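Long-range contact in isomaltodextranase (Arthrobacter globiformis, PDB 5AWQ), which hydrolyses alpha-1,6-glucosidic linkages in dextran-type polysaccharides, releasing successive isomaltose units from the non-reducing chain ends: residues A[327-332]-A[356-361]. Numbering follows the deposited sequence.
Sequences EERKTM and AWVYTN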
loop_
_atom_site.group_PDB
_atom_site.type_symbol
_atom_site.label_atom_id
_atom_site.label_comp_id
_atom_site.label_asym_id
_atom_site.label_seq_id
_atom_site.Cartn_x
_atom_site.Cartn_y
_atom_site.Cartn_z
ATOM N N GLU A 327 -15.452 -14.908 -14.377
ATOM C CA GLU A 327 -15.896 -14.372 -13.087
ATOM C C GLU A 327 -14.742 -14.355 -12.078
ATOM O O GLU A 327 -14.624 -13.407 -11.296
ATOM C CB GLU A 327 -17.106 -15.114 -12.532
ATOM C CG GLU A 327 -18.373 -14.993 -13.372
ATOM C CD GLU A 327 -19.047 -13.614 -13.386
ATOM O OE1 GLU A 327 -18.695 -12.672 -12.626
ATOM O OE2 GLU A 327 -19.990 -13.455 -14.192
ATOM N N GLU A 328 -13.913 -15.394 -12.063
ATOM C CA GLU A 328 -12.733 -15.379 -11.193
ATOM C C GLU A 328 -11.762 -14.266 -11.565
ATOM O O GLU A 328 -11.183 -13.639 -10.680
ATOM C CB GLU A 328 -11.977 -16.716 -11.216
ATOM C CG GLU A 328 -12.672 -17.839 -10.462
ATOM C CD GLU A 328 -11.898 -19.143 -10.449
ATOM O OE1 GLU A 328 -10.799 -19.196 -11.048
ATOM O OE2 GLU A 328 -12.381 -20.099 -9.807
ATOM N N ARG A 329 -11.570 -14.032 -12.867
ATOM C CA ARG A 329 -10.667 -12.969 -13.316
ATOM C C ARG A 329 -11.171 -11.613 -12.845
ATOM O O ARG A 329 -10.391 -10.774 -12.371
ATOM C CB ARG A 329 -10.516 -12.960 -14.841
ATOM C CG ARG A 329 -9.649 -14.092 -15.373
ATOM C CD ARG A 329 -9.598 -14.168 -16.894
ATOM N NE ARG A 329 -10.438 -15.229 -17.447
ATOM C CZ ARG A 329 -10.186 -16.532 -17.375
ATOM N NH1 ARG A 329 -11.015 -17.414 -17.926
ATOM N NH2 ARG A 329 -9.112 -16.991 -16.745
ATOM N N LYS A 330 -12.476 -11.382 -12.947
ATOM C CA LYS A 330 -13.055 -10.133 -12.447
ATOM C C LYS A 330 -12.843 -9.986 -10.934
ATOM O O LYS A 330 -12.511 -8.912 -10.422
ATOM C CB LYS A 330 -14.547 -10.046 -12.796
ATOM C CG LYS A 330 -14.784 -9.725 -14.269
ATOM C CD LYS A 330 -16.263 -9.630 -14.619
ATOM C CE LYS A 330 -16.974 -10.947 -14.684
ATOM N NZ LYS A 330 -18.323 -10.706 -15.261
ATOM N N THR A 331 -13.039 -11.063 -10.195
ATOM C CA THR A 331 -12.809 -11.036 -8.748
ATOM C C THR A 331 -11.361 -10.697 -8.358
ATOM O O THR A 331 -11.130 -9.875 -7.475
ATOM C CB THR A 331 -13.288 -12.355 -8.132
ATOM O OG1 THR A 331 -14.720 -12.408 -8.281
ATOM C CG2 THR A 331 -12.905 -12.467 -6.684
ATOM N N MET A 332 -10.415 -11.295 -9.054
ATOM C CA MET A 332 -8.995 -10.985 -8.890
ATOM C C MET A 332 -8.760 -9.469 -9.020
ATOM O O MET A 332 -8.204 -8.825 -8.125
ATOM C CB MET A 332 -8.194 -11.759 -9.957
ATOM C CG MET A 332 -6.724 -11.381 -10.065
ATOM S SD MET A 332 -6.000 -11.879 -11.643
ATOM C CE MET A 332 -6.769 -10.704 -12.727
ATOM N N ALA A 356 -7.235 -9.356 -22.004
ATOM C CA ALA A 356 -6.861 -7.949 -21.794
ATOM C C ALA A 356 -7.968 -7.149 -21.128
ATOM O O ALA A 356 -7.709 -6.263 -20.316
ATOM C CB ALA A 356 -6.465 -7.287 -23.114
ATOM N N TRP A 357 -9.214 -7.479 -21.468
ATOM C CA TRP A 357 -10.383 -6.804 -20.943
ATOM C C TRP A 357 -10.427 -6.713 -19.409
ATOM O O TRP A 357 -10.980 -5.747 -18.860
ATOM C CB TRP A 357 -11.674 -7.475 -21.457
ATOM C CG TRP A 357 -11.798 -8.891 -21.032
ATOM C CD1 TRP A 357 -11.377 -10.005 -21.710
ATOM C CD2 TRP A 357 -12.355 -9.355 -19.809
ATOM N NE1 TRP A 357 -11.626 -11.131 -20.972
ATOM C CE2 TRP A 357 -12.236 -10.764 -19.801
ATOM C CE3 TRP A 357 -12.945 -8.716 -18.699
ATOM C CZ2 TRP A 357 -12.672 -11.538 -18.744
ATOM C CZ3 TRP A 357 -13.382 -9.491 -17.648
ATOM C CH2 TRP A 357 -13.263 -10.902 -17.687
ATOM N N VAL A 358 -9.884 -7.711 -18.711
ATOM C CA VAL A 358 -10.006 -7.731 -17.252
ATOM C C VAL A 358 -9.257 -6.534 -16.642
ATOM O O VAL A 358 -9.651 -6.015 -15.601
ATOM C CB VAL A 358 -9.501 -9.048 -16.611
ATOM C CG1 VAL A 358 -10.051 -10.296 -17.265
ATOM C CG2 VAL A 358 -8.015 -9.132 -16.649
ATOM N N TYR A 359 -8.202 -6.103 -17.324
ATOM C CA TYR A 359 -7.342 -5.032 -16.835
ATOM C C TYR A 359 -7.720 -3.637 -17.325
ATOM O O TYR A 359 -7.175 -2.640 -16.841
ATOM C CB TYR A 359 -5.912 -5.325 -17.264
ATOM C CG TYR A 359 -5.352 -6.633 -16.756
ATOM C CD1 TYR A 359 -5.309 -6.904 -15.399
ATOM C CD2 TYR A 359 -4.859 -7.598 -17.620
ATOM C CE1 TYR A 359 -4.778 -8.074 -14.912
ATOM C CE2 TYR A 359 -4.334 -8.794 -17.145
ATOM C CZ TYR A 359 -4.277 -9.022 -15.773
ATOM O OH TYR A 359 -3.724 -10.182 -15.241
ATOM N N THR A 360 -8.643 -3.553 -18.284
ATOM C CA THR A 360 -8.871 -2.310 -19.021
ATOM C C THR A 360 -10.314 -1.810 -18.938
ATOM O O THR A 360 -10.774 -1.083 -19.811
ATOM C CB THR A 360 -8.422 -2.460 -20.479
ATOM O OG1 THR A 360 -9.173 -3.509 -21.090
ATOM C CG2 THR A 360 -6.929 -2.789 -20.551
ATOM N N ASN A 361 -11.030 -2.186 -17.883
ATOM C CA ASN A 361 -12.355 -1.620 -17.635
ATOM C C ASN A 361 -12.171 -0.207 -17.089
ATOM O O ASN A 361 -11.659 -0.014 -15.990
ATOM C CB ASN A 361 -13.160 -2.528 -16.694
ATOM C CG ASN A 361 -14.499 -1.942 -16.275
ATOM O OD1 ASN A 361 -14.663 -0.725 -16.145
ATOM N ND2 ASN A 361 -15.460 -2.819 -15.995
#
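Within the catalytic (beta/alpha)8-barrel of this glycoside hydrolase family 27 enzyme, helix 326-339 leads into the last barrel strand, 343-345, and the chain then turns back so that the short turn 356-361 packs against the helix that preceded the strand. Val358 lies at the centre of the contact, its CA 6.2 Å from that of Lys330. Its CG1 methyl presses against the aliphatic part of Arg329, 3.6 Å from CB and 3.9 Å from CD of that residue, the two side chains crossing obliquely. The same methyl lies 3.1 Å above the plane of the Trp357 indole, toward its rim, while CG2 sits 3.5 Å over the centre of the Tyr359 ring, so one valine is flanked by its two aromatic neighbours. Trp357 turns its six-membered ring toward the helix. There Lys330 passes at about a right angle and meets the ring edge in its plane, CG 3.7 Å from CZ3. With chi1 at 171°, Met332 has CG anti to the backbone N, and a bend at chi3 (72°) brings CE to 4.0 Å from Tyr359 CE1.

The polar ends find their partners away from the interface. The Arg329 guanidinium forms a salt bridge with Asp326 and donates from NH2 to the carbonyl oxygens of Phe323 and Ala320, while Tyr359 OH bonds to Asp347. Past its edge contact the Lys330 chain bends, and NZ forms a salt bridge with Glu327, one helical turn back, 3.3 Å from OE1. With no hydrogen bond or salt bridge between the segments, the turn is held on the helix by the fit of Val358, Trp357 and Tyr359 against methylenes and the Met332 methyl, and the charges are met without crossing the interface.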